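Side-chain contact in aspartokinase (Synechocystis, PDB 3L76), which binds lysine and threonine at its ACT domains and probably catalyses the ATP-dependent phosphorylation of aspartate to 4-phospho-L-aspartate: residues Ala469-Asp474 with Glu499-Gln504. Numbering follows the deposited sequence.
Sequences ANISVD and EGDSSQ. With LYS (lysine), chain F.
Within an ACT domain of the regulatory part of the chain, I471 packs against D501 and Q504, joining the loop between helix 458-468 and strand 475-479 to helix 499-512. Helix 458-468 ends in a Schellman motif, with N470 (phi 70°) as its C-prime residue, and I471 N and N470 N bond back to L466 O and A467 O.

The direct contact is van der Waals packing of the aliphatic I471 on two polar side chains. A chi1 of -60° puts CG2 of I471 anti to the backbone N, against D501, whose CB it meets at 3.8 Å, the two side chains running alongside in opposing senses. The CG1 branch passes the D501 carboxylate before CD1 ends 3.8 Å from OE1 of Q504. The extended Q504 chain also carries its amide to the loop's start, where NE2 is 3.7 Å from A469 CB. I508, one turn past Q504, touches both A469 and I471.

No direct hydrogen bond crosses between the segments; two waters supply the polar link, both donating to D501 OD2. One also donates to N470 O and accepts from S472 N, while the other donates to S472 O, so a single carboxylate oxygen is tied through water to three backbone groups of the loop.

Beyond these waters the loop turns to one of the two lysine pockets, which A372 N and S392 O help complete through their own bonds to the ligand. The ligand's N donates to S472 OG (3.1 Å) and to V473 O (2.7 Å), and V473 N donates to the ligand's carboxylate atom O at 2.6 Å, nearly straight at 169°.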
ATOM      1  N   ALA A 469       1.396 -20.771 -27.872  1.00 43.98           N
ATOM      2  CA  ALA A 469       2.636 -20.996 -27.141  1.00 50.29           C
ATOM      3  C   ALA A 469       3.207 -19.674 -26.631  1.00 48.09           C
ATOM      4  O   ALA A 469       4.345 -19.606 -26.186  1.00 62.04           O
ATOM      5  CB  ALA A 469       3.673 -21.719 -28.039  1.00 35.60           C
ATOM      6  N   ASN A 470       2.421 -18.616 -26.731  1.00 54.71           N
ATOM      7  CA  ASN A 470       2.814 -17.329 -26.179  1.00 59.66           C
ATOM      8  C   ASN A 470       3.950 -16.650 -26.928  1.00 60.53           C
ATOM      9  O   ASN A 470       4.561 -15.706 -26.427  1.00 74.97           O
ATOM     10  CB  ASN A 470       3.177 -17.476 -24.704  1.00 66.24           C
ATOM     11  CG  ASN A 470       2.431 -16.509 -23.827  1.00 79.64           C
ATOM     12  OD1 ASN A 470       2.155 -15.379 -24.225  1.00 80.19           O
ATOM     13  ND2 ASN A 470       2.094 -16.947 -22.620  1.00120.10           N
ATOM     14  N   ILE A 471       4.238 -17.122 -28.130  1.00 46.85           N
ATOM     15  CA  ILE A 471       5.214 -16.443 -28.958  1.00 44.09           C
ATOM     16  C   ILE A 471       4.565 -15.289 -29.723  1.00 56.53           C
ATOM     17  O   ILE A 471       3.613 -15.474 -30.474  1.00 50.55           O
ATOM     18  CB  ILE A 471       5.877 -17.399 -29.950  1.00 52.04           C
ATOM     19  CG1 ILE A 471       6.590 -18.529 -29.201  1.00 46.49           C
ATOM     20  CG2 ILE A 471       6.832 -16.627 -30.861  1.00 37.39           C
ATOM     21  CD1 ILE A 471       7.034 -19.676 -30.097  1.00 41.43           C
ATOM     22  N   SER A 472       5.085 -14.093 -29.512  1.00 42.33           N
ATOM     23  CA  SER A 472       4.603 -12.913 -30.202  1.00 51.00           C
ATOM     24  C   SER A 472       5.384 -12.755 -31.493  1.00 50.05           C
ATOM     25  O   SER A 472       6.596 -12.957 -31.518  1.00 38.50           O
ATOM     26  CB  SER A 472       4.782 -11.668 -29.321  1.00 35.83           C
ATOM     27  OG  SER A 472       4.652 -10.474 -30.077  1.00 41.30           O
ATOM     28  N   VAL A 473       4.691 -12.378 -32.562  1.00 36.66           N
ATOM     29  CA  VAL A 473       5.318 -12.226 -33.867  1.00 40.11           C
ATOM     30  C   VAL A 473       5.479 -10.751 -34.232  1.00 29.95           C
ATOM     31  O   VAL A 473       4.577  -9.954 -34.009  1.00 41.31           O
ATOM     32  CB  VAL A 473       4.448 -12.893 -34.949  1.00 47.32           C
ATOM     33  CG1 VAL A 473       4.969 -12.663 -36.361  1.00 33.49           C
ATOM     34  CG2 VAL A 473       4.081 -14.338 -34.608  1.00 49.96           C
ATOM     35  N   ASP A 474       6.618 -10.402 -34.821  1.00 36.01           N
ATOM     36  CA  ASP A 474       6.938  -9.008 -35.120  1.00 42.19           C
ATOM     37  C   ASP A 474       6.562  -8.585 -36.538  1.00 55.53           C
ATOM     38  O   ASP A 474       6.130  -7.455 -36.756  1.00 42.57           O
ATOM     39  CB  ASP A 474       8.426  -8.744 -34.899  1.00 34.74           C
ATOM     40  CG  ASP A 474       8.827  -7.314 -35.235  1.00 53.50           C
ATOM     41  OD1 ASP A 474       8.261  -6.371 -34.646  1.00 73.03           O
ATOM     42  OD2 ASP A 474       9.724  -7.131 -36.081  1.00 34.33           O
ATOM     43  N   GLU A 499      14.912 -13.962 -31.599  1.00 66.56           N
ATOM     44  CA  GLU A 499      15.816 -15.114 -31.706  1.00 69.35           C
ATOM     45  C   GLU A 499      15.618 -16.153 -30.596  1.00 58.79           C
ATOM     46  O   GLU A 499      15.796 -17.345 -30.817  1.00 82.74           O
ATOM     47  CB  GLU A 499      17.273 -14.653 -31.735  1.00 62.01           C
ATOM     48  CG  GLU A 499      17.602 -13.729 -32.880  1.00 74.04           C
ATOM     49  CD  GLU A 499      19.098 -13.542 -33.078  1.00 93.10           C
ATOM     50  OE1 GLU A 499      19.884 -14.133 -32.307  1.00 87.32           O
ATOM     51  OE2 GLU A 499      19.488 -12.804 -34.010  1.00 98.18           O
ATOM     52  N   GLY A 500      15.259 -15.694 -29.404  1.00 54.09           N
ATOM     53  CA  GLY A 500      14.918 -16.588 -28.315  1.00 57.67           C
ATOM     54  C   GLY A 500      13.785 -17.544 -28.624  1.00 68.94           C
ATOM     55  O   GLY A 500      13.748 -18.655 -28.107  1.00 85.71           O
ATOM     56  N   ASP A 501      12.860 -17.116 -29.476  1.00 64.43           N
ATOM     57  CA  ASP A 501      11.692 -17.921 -29.811  1.00 49.97           C
ATOM     58  C   ASP A 501      11.899 -18.726 -31.096  1.00 53.53           C
ATOM     59  O   ASP A 501      11.079 -19.571 -31.450  1.00 39.13           O
ATOM     60  CB  ASP A 501      10.455 -17.032 -29.935  1.00 58.60           C
ATOM     61  CG  ASP A 501      10.019 -16.459 -28.611  1.00 67.75           C
ATOM     62  OD1 ASP A 501      10.085 -17.188 -27.603  1.00 88.49           O
ATOM     63  OD2 ASP A 501       9.602 -15.285 -28.577  1.00 70.28           O
ATOM     64  N   SER A 502      12.997 -18.444 -31.787  1.00 51.36           N
ATOM     65  CA  SER A 502      13.364 -19.112 -33.040  1.00 73.40           C
ATOM     66  C   SER A 502      13.097 -20.611 -33.036  1.00 74.82           C
ATOM     67  O   SER A 502      12.270 -21.118 -33.794  1.00 62.72           O
ATOM     68  CB  SER A 502      14.852 -18.898 -33.313  1.00 78.61           C
ATOM     69  OG  SER A 502      15.061 -18.410 -34.616  1.00 73.84           O
ATOM     70  N   SER A 503      13.825 -21.311 -32.177  1.00 75.65           N
ATOM     71  CA  SER A 503      13.761 -22.758 -32.103  1.00 76.22           C
ATOM     72  C   SER A 503      12.373 -23.281 -31.782  1.00 68.72           C
ATOM     73  O   SER A 503      11.868 -24.147 -32.483  1.00 66.53           O
ATOM     74  CB  SER A 503      14.767 -23.275 -31.077  1.00 73.27           C
ATOM     75  OG  SER A 503      16.085 -22.965 -31.487  1.00103.93           O
ATOM     76  N   GLN A 504      11.758 -22.773 -30.719  1.00 57.93           N
ATOM     77  CA  GLN A 504      10.426 -23.237 -30.356  1.00 50.60           C
ATOM     78  C   GLN A 504       9.430 -23.003 -31.493  1.00 69.23           C
ATOM     79  O   GLN A 504       8.584 -23.847 -31.771  1.00 71.87           O
ATOM     80  CB  GLN A 504       9.945 -22.582 -29.073  1.00 45.24           C
ATOM     81  CG  GLN A 504       8.714 -23.257 -28.474  1.00 56.52           C
ATOM     82  CD  GLN A 504       8.049 -22.422 -27.385  1.00 57.37           C
ATOM     83  OE1 GLN A 504       8.528 -21.346 -27.025  1.00 49.44           O
ATOM     84  NE2 GLN A 504       6.937 -22.915 -26.867  1.00 67.40           N
TER
HETATM   85  N   LYS F 604       2.845  -9.059 -32.144  1.00 21.46           N
HETATM   86  CA  LYS F 604       1.593  -9.402 -32.831  1.00 21.10           C
HETATM   87  C   LYS F 604       1.270 -10.889 -32.808  1.00 42.55           C
HETATM   88  O   LYS F 604       2.179 -11.719 -32.569  1.00 25.67           O
HETATM   89  CB  LYS F 604       1.609  -8.880 -34.278  1.00 26.87           C
HETATM   90  CG  LYS F 604       1.649  -7.358 -34.383  1.00 27.23           C
HETATM   91  CD  LYS F 604       2.088  -6.871 -35.755  1.00 31.58           C
HETATM   92  CE  LYS F 604       3.599  -6.825 -35.865  1.00 48.78           C
HETATM   93  NZ  LYS F 604       4.115  -5.448 -36.126  1.00 28.67           N
HETATM   94  OXT LYS F 604       0.087 -11.257 -33.027  1.00 21.86           O
HETATM   95  O   HOH W   1       7.161 -13.990 -27.261  1.00 52.47           O
HETATM   96  O   HOH W   2       9.099 -13.239 -30.488  1.00 45.01           O